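Side-chain contacts in export chaperone SatS (Mycobacterium tuberculosis H37Rv, PDB 6DNM), which acts as a chaperone for the SecA2 protein export pathway of the bacterium, probably by binding proteins destined for export: residues T32-L37 / L127-D132; S102-D107 / R174-L179; D136-K141 / E180-S185; D140-L143 / P148-Q151. All blocks are in the same frame, centred on the assembly; numbering follows the deposited sequence.

Contact 1 (T32-L37 / L127-D132)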
loop_
_atom_site.group_PDB
_atom_site.type_symbol
_atom_site.label_atom_id
_atom_site.label_comp_id
_atom_site.label_asym_id
_atom_site.label_seq_id
_atom_site.Cartn_x
_atom_site.Cartn_y
_atom_site.Cartn_z
ATOM N N THR A 32 0.109 -5.334 -6.615
ATOM C CA THR A 32 1.353 -5.937 -6.146
ATOM C C THR A 32 0.999 -6.938 -5.054
ATOM O O THR A 32 -0.184 -7.202 -4.800
ATOM C CB THR A 32 2.381 -4.875 -5.716
ATOM O OG1 THR A 32 3.650 -5.504 -5.470
ATOM C CG2 THR A 32 1.945 -4.128 -4.456
ATOM N N LEU A 33 2.023 -7.516 -4.421
ATOM C CA LEU A 33 1.845 -8.446 -3.313
ATOM C C LEU A 33 2.509 -7.892 -2.061
ATOM O O LEU A 33 3.544 -7.217 -2.134
ATOM C CB LEU A 33 2.479 -9.819 -3.601
ATOM C CG LEU A 33 2.029 -10.547 -4.871
ATOM C CD1 LEU A 33 2.776 -11.864 -5.025
ATOM C CD2 LEU A 33 0.522 -10.793 -4.862
ATOM N N ARG A 34 1.915 -8.201 -0.907
ATOM C CA ARG A 34 2.469 -7.787 0.373
ATOM C C ARG A 34 2.194 -8.859 1.414
ATOM O O ARG A 34 1.115 -9.458 1.431
ATOM C CB ARG A 34 1.825 -6.481 0.838
ATOM C CG ARG A 34 2.410 -5.931 2.151
ATOM C CD ARG A 34 1.433 -6.090 3.324
ATOM N NE ARG A 34 0.142 -5.543 2.943
ATOM C CZ ARG A 34 -1.028 -5.762 3.534
ATOM N NH1 ARG A 34 -2.115 -5.201 3.063
ATOM N NH2 ARG A 34 -1.134 -6.529 4.597
ATOM N N CYS A 35 3.175 -9.091 2.283
ATOM C CA CYS A 35 3.002 -9.982 3.421
ATOM C C CYS A 35 3.663 -9.355 4.637
ATOM O O CYS A 35 4.277 -8.287 4.556
ATOM C CB CYS A 35 3.604 -11.363 3.152
ATOM S SG CYS A 35 5.392 -11.356 3.040
ATOM N N TYR A 36 3.541 -10.026 5.776
ATOM C CA TYR A 36 4.241 -9.639 6.991
ATOM C C TYR A 36 5.068 -10.818 7.474
ATOM O O TYR A 36 4.572 -11.948 7.534
ATOM C CB TYR A 36 3.260 -9.213 8.071
ATOM C CG TYR A 36 2.410 -8.046 7.647
ATOM C CD1 TYR A 36 2.879 -6.733 7.727
ATOM C CD2 TYR A 36 1.148 -8.255 7.137
ATOM C CE1 TYR A 36 2.085 -5.655 7.324
ATOM C CE2 TYR A 36 0.363 -7.206 6.743
ATOM C CZ TYR A 36 0.825 -5.906 6.822
ATOM O OH TYR A 36 0.008 -4.865 6.409
ATOM N N LEU A 37 6.327 -10.555 7.794
ATOM C CA LEU A 37 7.237 -11.556 8.329
ATOM C C LEU A 37 7.800 -10.981 9.615
ATOM O O LEU A 37 8.429 -9.918 9.585
ATOM C CB LEU A 37 8.378 -11.804 7.341
ATOM C CG LEU A 37 9.372 -12.898 7.715
ATOM C CD1 LEU A 37 8.653 -14.218 7.953
ATOM C CD2 LEU A 37 10.405 -13.038 6.617
ATOM N N LEU A 127 0.752 3.497 3.885
ATOM C CA LEU A 127 1.900 4.396 3.982
ATOM C C LEU A 127 2.902 3.905 5.018
ATOM O O LEU A 127 4.114 3.898 4.770
ATOM C CB LEU A 127 1.423 5.794 4.358
ATOM C CG LEU A 127 0.628 6.551 3.308
ATOM C CD1 LEU A 127 0.180 7.889 3.853
ATOM C CD2 LEU A 127 1.494 6.732 2.125
ATOM N N ARG A 128 2.418 3.508 6.197
ATOM C CA ARG A 128 3.323 3.006 7.227
ATOM C C ARG A 128 4.036 1.749 6.754
ATOM O O ARG A 128 5.236 1.578 7.002
ATOM C CB ARG A 128 2.552 2.726 8.516
ATOM C CG ARG A 128 1.872 3.935 9.107
ATOM C CD ARG A 128 2.622 4.439 10.287
ATOM N NE ARG A 128 1.860 5.442 11.020
ATOM C CZ ARG A 128 2.417 6.445 11.683
ATOM N NH1 ARG A 128 3.741 6.576 11.689
ATOM N NH2 ARG A 128 1.655 7.309 12.336
ATOM N N ASP A 129 3.315 0.861 6.059
ATOM C CA ASP A 129 3.948 -0.346 5.531
ATOM C C ASP A 129 5.016 -0.000 4.501
ATOM O O ASP A 129 6.091 -0.607 4.489
ATOM C CB ASP A 129 2.895 -1.251 4.893
ATOM C CG ASP A 129 2.111 -2.066 5.907
ATOM O OD1 ASP A 129 2.460 -2.063 7.101
ATOM O OD2 ASP A 129 1.139 -2.726 5.487
ATOM N N ILE A 130 4.740 0.966 3.620
ATOM C CA ILE A 130 5.734 1.360 2.622
ATOM C C ILE A 130 6.946 1.979 3.298
ATOM O O ILE A 130 8.093 1.691 2.935
ATOM C CB ILE A 130 5.119 2.322 1.588
ATOM C CG1 ILE A 130 4.061 1.611 0.747
ATOM C CG2 ILE A 130 6.207 2.927 0.696
ATOM C CD1 ILE A 130 3.452 2.523 -0.311
ATOM N N GLY A 131 6.718 2.850 4.281
ATOM C CA GLY A 131 7.837 3.432 5.000
ATOM C C GLY A 131 8.686 2.385 5.692
ATOM O O GLY A 131 9.919 2.439 5.645
ATOM N N ASP A 132 8.039 1.402 6.324
ATOM C CA ASP A 132 8.788 0.356 7.008
ATOM C C ASP A 132 9.577 -0.488 6.013
ATOM O O ASP A 132 10.761 -0.775 6.228
ATOM C CB ASP A 132 7.831 -0.532 7.808
ATOM C CG ASP A 132 7.212 0.184 9.003
ATOM O OD1 ASP A 132 7.574 1.349 9.286
ATOM O OD2 ASP A 132 6.346 -0.426 9.663
#
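Asp129 OD2 is the acceptor at the centre of this contact: Tyr36 OH donates to it at 2.6 Å, a short bond that meets the oxygen on its syn side, 18° out of the carboxylate plane. Ring and carboxylate are turned 64° against each other. Asp129 OD1 lies in the ring plane at the tyrosine edge, 3.6 Å from Tyr36 CE1, so the carboxylate sits across the hydroxyl corner of the ring. Tyr36 holds CG anti to its carbonyl carbon (chi1 -60°), a torsion that directs the ring from the strand toward the helix, where its hydroxyl reaches the carboxylate. The second group at OD2 is the guanidinium of Arg34, whose chain bends beyond CG and turns a face of the group to the oxygen. Asp129 OD2 stands over that face, 3.9 Å from Arg34 NE; no N-H points at it, and this long salt bridge is one of charge alone. Elsewhere, Arg34 NH1 makes a weak hydrogen bond to Asn97, and NH2 a long, weak ion pair with Asp19 of the adjacent strand 19-24. Strand 29-37 of the mixed sheet is thus joined to helix 117-134 through polar side-chain ends, with their backbones well apart. One directed bond and one undirected charge attraction converge on a buried carboxylate oxygen, and the nearby arginine would probably help to keep Asp129 ionised.

Contact 2 (S102-D107 / R174-L179); sequences SGLVDD and REWEKL
Apolar packing of Leu104 and Val105 against the indole of Trp176 makes up most of this contact. Leu104 CD1 lies 3.7 Å from Trp176 CZ2 and also touches CH2, at the six-membered end of the ring system, while Leu104 CB stands above one face, offset toward the rim. At the pyrrole end Val105 CB comes within 3.6 Å of Trp176 CD1, approaching obliquely. The indole reaches both neighbours because its CG is anti to the backbone N (chi1 173°), which carries the ring out from helix 170-185 to the first turn of helix 104-110. A further apolar touch joins Val105 CG2 to the aliphatic part of Glu177, 3.6 Å from Glu177 CG, with the glutamate chain extended past the valine. Polar links are few and run through solvent. One water accepts from Val105 N at 3.0 Å and, weakly, from Trp176 NE1 at 3.4 Å, bridging the start of one helix to the indole. Trp176 NE1 also gives a weak hydrogen bond to Glu180 one turn on. Beyond the pair, Phe108 and Leu127 pack on the indole, and Leu104 touches Ala123 of helix 117-134. The indole therefore joins the helices chiefly by dispersion and burial of apolar surface, while its N-H and the Val105 amide, two donors that cannot bond each other, are both served by one accepting water, weakly on the indole side.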
loop_
_atom_site.group_PDB
_atom_site.type_symbol
_atom_site.label_atom_id
_atom_site.label_comp_id
_atom_site.label_asym_id
_atom_site.label_seq_id
_atom_site.Cartn_x
_atom_site.Cartn_y
_atom_site.Cartn_z
ATOM N N SER A 102 -6.059 8.539 -4.125
ATOM C CA SER A 102 -6.748 9.491 -4.995
ATOM C C SER A 102 -7.597 10.482 -4.212
ATOM O O SER A 102 -8.397 10.098 -3.359
ATOM C CB SER A 102 -7.667 8.705 -5.925
ATOM O OG SER A 102 -7.000 7.570 -6.424
ATOM N N GLY A 103 -7.448 11.763 -4.552
ATOM C CA GLY A 103 -8.258 12.815 -3.995
ATOM C C GLY A 103 -7.827 13.352 -2.647
ATOM O O GLY A 103 -8.285 14.433 -2.260
ATOM N N LEU A 104 -6.971 12.641 -1.905
ATOM C CA LEU A 104 -6.632 13.103 -0.563
ATOM C C LEU A 104 -5.978 14.479 -0.599
ATOM O O LEU A 104 -6.242 15.319 0.268
ATOM C CB LEU A 104 -5.723 12.096 0.140
ATOM C CG LEU A 104 -6.387 10.785 0.575
ATOM C CD1 LEU A 104 -5.348 9.827 1.120
ATOM C CD2 LEU A 104 -7.488 11.034 1.598
ATOM N N VAL A 105 -5.145 14.738 -1.611
ATOM C CA VAL A 105 -4.480 16.038 -1.708
ATOM C C VAL A 105 -5.501 17.165 -1.815
ATOM O O VAL A 105 -5.314 18.253 -1.252
ATOM C CB VAL A 105 -3.460 16.046 -2.865
ATOM C CG1 VAL A 105 -4.153 15.869 -4.219
ATOM C CG2 VAL A 105 -2.631 17.324 -2.836
ATOM N N ASP A 106 -6.594 16.928 -2.535
ATOM C CA ASP A 106 -7.646 17.930 -2.672
ATOM C C ASP A 106 -8.474 18.026 -1.400
ATOM O O ASP A 106 -8.833 19.128 -0.974
ATOM C CB ASP A 106 -8.522 17.604 -3.885
ATOM C CG ASP A 106 -7.722 17.530 -5.170
ATOM O OD1 ASP A 106 -7.719 16.458 -5.809
ATOM O OD2 ASP A 106 -7.075 18.539 -5.521
ATOM N N ASP A 107 -8.737 16.886 -0.753
ATOM C CA ASP A 107 -9.558 16.897 0.454
ATOM C C ASP A 107 -8.852 17.592 1.616
ATOM O O ASP A 107 -9.485 18.338 2.369
ATOM C CB ASP A 107 -9.972 15.478 0.833
ATOM C CG ASP A 107 -10.886 14.852 -0.199
ATOM O OD1 ASP A 107 -11.540 15.615 -0.941
ATOM O OD2 ASP A 107 -10.953 13.602 -0.279
ATOM N N ARG A 174 0.940 20.880 1.586
ATOM C CA ARG A 174 2.334 20.827 1.159
ATOM C C ARG A 174 3.018 19.577 1.691
ATOM O O ARG A 174 3.747 18.895 0.959
ATOM C CB ARG A 174 3.053 22.076 1.669
ATOM C CG ARG A 174 4.272 22.498 0.878
ATOM C CD ARG A 174 5.537 21.765 1.315
ATOM N NE ARG A 174 5.947 22.046 2.690
ATOM C CZ ARG A 174 6.464 21.132 3.506
ATOM N NH1 ARG A 174 6.815 21.460 4.743
ATOM N NH2 ARG A 174 6.633 19.885 3.081
ATOM N N GLU A 175 2.775 19.247 2.959
ATOM C CA GLU A 175 3.402 18.068 3.539
ATOM C C GLU A 175 2.856 16.792 2.909
ATOM O O GLU A 175 3.614 15.849 2.643
ATOM C CB GLU A 175 3.238 18.094 5.062
ATOM C CG GLU A 175 4.113 19.187 5.706
ATOM C CD GLU A 175 3.822 19.458 7.170
ATOM O OE1 GLU A 175 2.975 18.770 7.769
ATOM O OE2 GLU A 175 4.471 20.373 7.737
ATOM N N TRP A 176 1.554 16.757 2.614
ATOM C CA TRP A 176 1.000 15.583 1.945
ATOM C C TRP A 176 1.596 15.418 0.557
ATOM O O TRP A 176 1.921 14.300 0.140
ATOM C CB TRP A 176 -0.521 15.669 1.839
ATOM C CG TRP A 176 -1.035 14.540 1.010
ATOM C CD1 TRP A 176 -1.414 14.590 -0.301
ATOM C CD2 TRP A 176 -1.168 13.177 1.416
ATOM N NE1 TRP A 176 -1.792 13.342 -0.732
ATOM C CE2 TRP A 176 -1.649 12.456 0.304
ATOM C CE3 TRP A 176 -0.940 12.497 2.615
ATOM C CZ2 TRP A 176 -1.909 11.095 0.360
ATOM C CZ3 TRP A 176 -1.196 11.150 2.666
ATOM C CH2 TRP A 176 -1.674 10.459 1.548
ATOM N N GLU A 177 1.724 16.522 -0.186
ATOM C CA GLU A 177 2.291 16.440 -1.528
ATOM C C GLU A 177 3.698 15.863 -1.496
ATOM O O GLU A 177 4.057 15.048 -2.352
ATOM C CB GLU A 177 2.278 17.818 -2.186
ATOM C CG GLU A 177 0.890 18.239 -2.613
ATOM C CD GLU A 177 0.813 19.671 -3.097
ATOM O OE1 GLU A 177 1.689 20.482 -2.731
ATOM O OE2 GLU A 177 -0.132 19.976 -3.847
ATOM N N LYS A 178 4.497 16.264 -0.507
ATOM C CA LYS A 178 5.845 15.723 -0.370
ATOM C C LYS A 178 5.793 14.237 -0.044
ATOM O O LYS A 178 6.573 13.442 -0.582
ATOM C CB LYS A 178 6.589 16.494 0.723
ATOM C CG LYS A 178 8.084 16.294 0.737
ATOM C CD LYS A 178 8.775 17.565 1.217
ATOM C CE LYS A 178 10.289 17.401 1.310
ATOM N NZ LYS A 178 10.925 17.029 0.011
ATOM N N LEU A 179 4.857 13.844 0.816
ATOM C CA LEU A 179 4.725 12.441 1.176
ATOM C C LEU A 179 4.270 11.602 -0.014
ATOM O O LEU A 179 4.780 10.494 -0.229
ATOM C CB LEU A 179 3.774 12.318 2.364
ATOM C CG LEU A 179 3.632 10.947 3.018
ATOM C CD1 LEU A 179 4.990 10.413 3.474
ATOM C CD2 LEU A 179 2.665 11.031 4.175
HETATM O O HOH W 1 -3.900 12.513 -3.202
#

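Contact 3 (D136-K141 / E180-S185); sequences DSAVDK and ERFVES
Three residues of 136-141 gather on one side of the Phe182 ring, and the main interaction is a CH-pi contact. Ala138 CB sits over the centre of the face, 3.8 Å from the centroid of the Phe182 ring and 7° off the normal, almost straight above it. Apolar packing adds Val139, whose CG2 meets Phe182 CE2 obliquely at 3.9 Å, the two side chains crossing at about a right angle. Asp136 approaches from the direction opposite to the phenylalanine, its CG lying obliquely 3.6 Å from Phe182 CE1. Phe182 holds CG anti to the backbone N (chi1 169°), which projects the ring from helix 170-185 toward the start of helix 138-142.

The hydrogen bonds stay within each segment. Asp136 OD2 accepts from Ala138 N at 2.8 Å through its anti lone pair, although the angle at hydrogen is only 136°. On the other helix Ser185 OG donates to Phe182 O at 2.7 Å, in the carbonyl plane and on a lone pair. Ser134 of helix 117-134 also touches Phe182, and Leu127 of that helix packs on Val139. An Asx turn thus leads into helix 138-142, just where an aromatic side chain joins two helices of a predominantly helical region.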
loop_
_atom_site.group_PDB
_atom_site.type_symbol
_atom_site.label_atom_id
_atom_site.label_comp_id
_atom_site.label_asym_id
_atom_site.label_seq_id
_atom_site.Cartn_x
_atom_site.Cartn_y
_atom_site.Cartn_z
ATOM N N ASP A 136 12.973 3.841 5.267
ATOM C CA ASP A 136 13.088 5.291 5.209
ATOM C C ASP A 136 12.095 5.881 6.197
ATOM O O ASP A 136 10.946 5.436 6.271
ATOM C CB ASP A 136 12.734 5.778 3.795
ATOM C CG ASP A 136 13.125 7.222 3.551
ATOM O OD1 ASP A 136 13.931 7.470 2.628
ATOM O OD2 ASP A 136 12.624 8.108 4.271
ATOM N N SER A 137 12.535 6.880 6.955
ATOM C CA SER A 137 11.712 7.467 8.004
ATOM C C SER A 137 10.723 8.507 7.487
ATOM O O SER A 137 10.053 9.144 8.304
ATOM C CB SER A 137 12.600 8.097 9.078
ATOM O OG SER A 137 13.385 9.136 8.522
ATOM N N ALA A 138 10.595 8.685 6.170
ATOM C CA ALA A 138 9.808 9.802 5.647
ATOM C C ALA A 138 8.363 9.766 6.140
ATOM O O ALA A 138 7.804 10.800 6.526
ATOM C CB ALA A 138 9.859 9.823 4.120
ATOM N N VAL A 139 7.737 8.588 6.131
ATOM C CA VAL A 139 6.340 8.490 6.556
ATOM C C VAL A 139 6.215 8.755 8.051
ATOM O O VAL A 139 5.375 9.552 8.485
ATOM C CB VAL A 139 5.731 7.129 6.170
ATOM C CG1 VAL A 139 4.295 7.036 6.689
ATOM C CG2 VAL A 139 5.761 6.921 4.661
ATOM N N ASP A 140 7.035 8.082 8.864
ATOM C CA ASP A 140 6.958 8.291 10.306
ATOM C C ASP A 140 7.146 9.761 10.659
ATOM O O ASP A 140 6.438 10.297 11.514
ATOM C CB ASP A 140 8.000 7.438 11.027
ATOM C CG ASP A 140 7.723 5.954 10.916
ATOM O OD1 ASP A 140 6.582 5.569 10.557
ATOM O OD2 ASP A 140 8.653 5.174 11.199
ATOM N N LYS A 141 8.082 10.435 9.995
ATOM C CA LYS A 141 8.315 11.840 10.304
ATOM C C LYS A 141 7.119 12.691 9.903
ATOM O O LYS A 141 6.690 13.574 10.657
ATOM C CB LYS A 141 9.576 12.319 9.592
ATOM C CG LYS A 141 10.856 11.823 10.218
ATOM C CD LYS A 141 12.054 12.264 9.395
ATOM C CE LYS A 141 12.789 13.426 10.035
ATOM N NZ LYS A 141 14.260 13.318 9.799
ATOM N N GLU A 180 3.328 12.116 -0.815
ATOM C CA GLU A 180 2.890 11.367 -1.987
ATOM C C GLU A 180 4.011 11.233 -3.014
ATOM O O GLU A 180 4.116 10.191 -3.673
ATOM C CB GLU A 180 1.609 11.965 -2.591
ATOM C CG GLU A 180 0.983 11.043 -3.643
ATOM C CD GLU A 180 -0.478 11.345 -3.982
ATOM O OE1 GLU A 180 -1.039 12.369 -3.525
ATOM O OE2 GLU A 180 -1.063 10.530 -4.729
ATOM N N ARG A 181 4.875 12.252 -3.140
ATOM C CA ARG A 181 6.048 12.123 -4.002
ATOM C C ARG A 181 6.982 11.034 -3.494
ATOM O O ARG A 181 7.539 10.263 -4.287
ATOM C CB ARG A 181 6.791 13.457 -4.100
ATOM C CG ARG A 181 6.123 14.492 -4.994
ATOM C CD ARG A 181 7.070 15.655 -5.292
ATOM N NE ARG A 181 7.406 16.440 -4.100
ATOM C CZ ARG A 181 6.686 17.457 -3.633
ATOM N NH1 ARG A 181 5.570 17.830 -4.247
ATOM N NH2 ARG A 181 7.087 18.110 -2.549
ATOM N N PHE A 182 7.158 10.945 -2.172
ATOM C CA PHE A 182 7.958 9.858 -1.613
ATOM C C PHE A 182 7.364 8.501 -1.973
ATOM O O PHE A 182 8.075 7.592 -2.417
ATOM C CB PHE A 182 8.081 9.996 -0.094
ATOM C CG PHE A 182 8.655 8.775 0.561
ATOM C CD1 PHE A 182 10.014 8.514 0.485
ATOM C CD2 PHE A 182 7.831 7.856 1.195
ATOM C CE1 PHE A 182 10.547 7.372 1.057
ATOM C CE2 PHE A 182 8.355 6.717 1.777
ATOM C CZ PHE A 182 9.719 6.472 1.701
ATOM N N VAL A 183 6.055 8.342 -1.779
ATOM C CA VAL A 183 5.405 7.080 -2.118
ATOM C C VAL A 183 5.649 6.728 -3.577
ATOM O O VAL A 183 6.038 5.598 -3.906
ATOM C CB VAL A 183 3.906 7.148 -1.795
ATOM C CG1 VAL A 183 3.215 5.924 -2.323
ATOM C CG2 VAL A 183 3.708 7.285 -0.309
ATOM N N GLU A 184 5.426 7.691 -4.475
ATOM C CA GLU A 184 5.634 7.429 -5.893
ATOM C C GLU A 184 7.067 7.007 -6.185
ATOM O O GLU A 184 7.295 6.149 -7.044
ATOM C CB GLU A 184 5.240 8.647 -6.728
ATOM C CG GLU A 184 3.744 8.939 -6.728
ATOM C CD GLU A 184 2.976 8.020 -7.661
ATOM O OE1 GLU A 184 3.611 7.153 -8.293
ATOM O OE2 GLU A 184 1.742 8.165 -7.766
ATOM N N SER A 185 8.037 7.568 -5.459
ATOM C CA SER A 185 9.434 7.197 -5.655
ATOM C C SER A 185 9.702 5.745 -5.275
ATOM O O SER A 185 10.692 5.168 -5.740
ATOM C CB SER A 185 10.350 8.135 -4.862
ATOM O OG SER A 185 10.498 7.716 -3.510
#

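Contact 4 (D140-L143 / P148-Q151); sequences DKAL and PLGQ
The backbones come close where helix 138-142 ends and helix 148-157 begins, with the CA atoms of Leu143 and Gly150 only 3.9 Å apart. Gly150 CA faces Leu143 O at 3.6 Å in a CA-H...O contact bent to 123° at the hydrogen; Gly150, having no side chain, lets the two backbones meet this closely. A water ties the same two residues together, donating to Leu143 O and to Gly150 O, each at 2.8 Å.

The side chains meet more loosely. Leu149, with CG anti to its backbone N (chi1 178°), extends CD2 to 4.5 Å from both Ala142 CB and Leu143 CD2, and its CB lies 4.1 Å from Ala142 O. The leucine thus lies across the end of the preceding helix, loosely beside one methyl group of each of two successive residues. Leu179 of helix 170-185 packs on both Ala142 and Leu149, while Leu143 reaches Val124 and Arg128 of helix 117-134. Glu175 accepts a hydrogen bond from Leu149 N in the first turn of helix 148-157. Packed end to start, with a glycine at their closest point and a bridging water, the two segments form a short, tight turn between consecutive helices.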
loop_
_atom_site.group_PDB
_atom_site.type_symbol
_atom_site.label_atom_id
_atom_site.label_comp_id
_atom_site.label_asym_id
_atom_site.label_seq_id
_atom_site.Cartn_x
_atom_site.Cartn_y
_atom_site.Cartn_z
ATOM N N ASP A 140 7.035 8.082 8.864
ATOM C CA ASP A 140 6.958 8.291 10.306
ATOM C C ASP A 140 7.146 9.761 10.659
ATOM O O ASP A 140 6.438 10.297 11.514
ATOM C CB ASP A 140 8.000 7.438 11.027
ATOM C CG ASP A 140 7.723 5.954 10.916
ATOM O OD1 ASP A 140 6.582 5.569 10.557
ATOM O OD2 ASP A 140 8.653 5.174 11.199
ATOM N N LYS A 141 8.082 10.435 9.995
ATOM C CA LYS A 141 8.315 11.840 10.304
ATOM C C LYS A 141 7.119 12.691 9.903
ATOM O O LYS A 141 6.690 13.574 10.657
ATOM C CB LYS A 141 9.576 12.319 9.592
ATOM C CG LYS A 141 10.856 11.823 10.218
ATOM C CD LYS A 141 12.054 12.264 9.395
ATOM C CE LYS A 141 12.789 13.426 10.035
ATOM N NZ LYS A 141 14.260 13.318 9.799
ATOM N N ALA A 142 6.585 12.463 8.705
ATOM C CA ALA A 142 5.502 13.310 8.213
ATOM C C ALA A 142 4.248 13.170 9.063
ATOM O O ALA A 142 3.474 14.128 9.196
ATOM C CB ALA A 142 5.184 12.967 6.757
ATOM N N LEU A 143 4.031 12.001 9.649
ATOM C CA LEU A 143 2.837 11.747 10.440
ATOM C C LEU A 143 3.021 12.072 11.921
ATOM O O LEU A 143 2.108 11.822 12.711
ATOM C CB LEU A 143 2.361 10.301 10.240
ATOM C CG LEU A 143 1.898 9.952 8.820
ATOM C CD1 LEU A 143 1.432 8.506 8.753
ATOM C CD2 LEU A 143 0.802 10.909 8.320
ATOM N N PRO A 148 1.785 19.866 10.860
ATOM C CA PRO A 148 0.437 20.113 10.310
ATOM C C PRO A 148 -0.253 18.874 9.754
ATOM O O PRO A 148 -1.410 18.596 10.099
ATOM C CB PRO A 148 0.698 21.183 9.240
ATOM C CG PRO A 148 1.871 21.953 9.783
ATOM C CD PRO A 148 2.741 20.931 10.492
ATOM N N LEU A 149 0.433 18.099 8.911
ATOM C CA LEU A 149 -0.196 16.912 8.339
ATOM C C LEU A 149 -0.480 15.863 9.411
ATOM O O LEU A 149 -1.575 15.296 9.456
ATOM C CB LEU A 149 0.675 16.329 7.231
ATOM C CG LEU A 149 0.121 15.055 6.597
ATOM C CD1 LEU A 149 -1.210 15.311 5.909
ATOM C CD2 LEU A 149 1.126 14.475 5.620
ATOM N N GLY A 150 0.506 15.572 10.267
ATOM C CA GLY A 150 0.300 14.565 11.297
ATOM C C GLY A 150 -0.825 14.930 12.244
ATOM O O GLY A 150 -1.611 14.073 12.652
ATOM N N GLN A 151 -0.929 16.216 12.584
ATOM C CA GLN A 151 -2.025 16.695 13.423
ATOM C C GLN A 151 -3.375 16.518 12.723
ATOM O O GLN A 151 -4.356 16.070 13.332
ATOM C CB GLN A 151 -1.756 18.163 13.751
ATOM C CG GLN A 151 -2.844 18.913 14.452
ATOM C CD GLN A 151 -2.542 20.403 14.478
ATOM O OE1 GLN A 151 -3.094 21.171 13.686
ATOM N NE2 GLN A 151 -1.653 20.820 15.384
HETATM O O HOH W 2 -0.662 11.465 12.340
#

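In the fold
Contact 1 lies nearest the chain's centre and differs from the rest in joining the mixed sheet to a helix, through a buried carboxylate. The other three connect helix with helix. Contacts 2 and 3 use successive parts of helix 170-185, each with an aromatic side chain packed mostly against apolar groups, and both are partly buried; contact 4, though farthest from the centre, is buried and rests on backbone approach, a water and loose apolar contacts. Contacts 3 and 4 share helix 138-142. Leu127 ties contact 1 to contacts 2 and 3 by packing on Trp176, Leu179 and Val183, and the Arg128-Asp140 salt bridge adds a charged link toward helix 138-142.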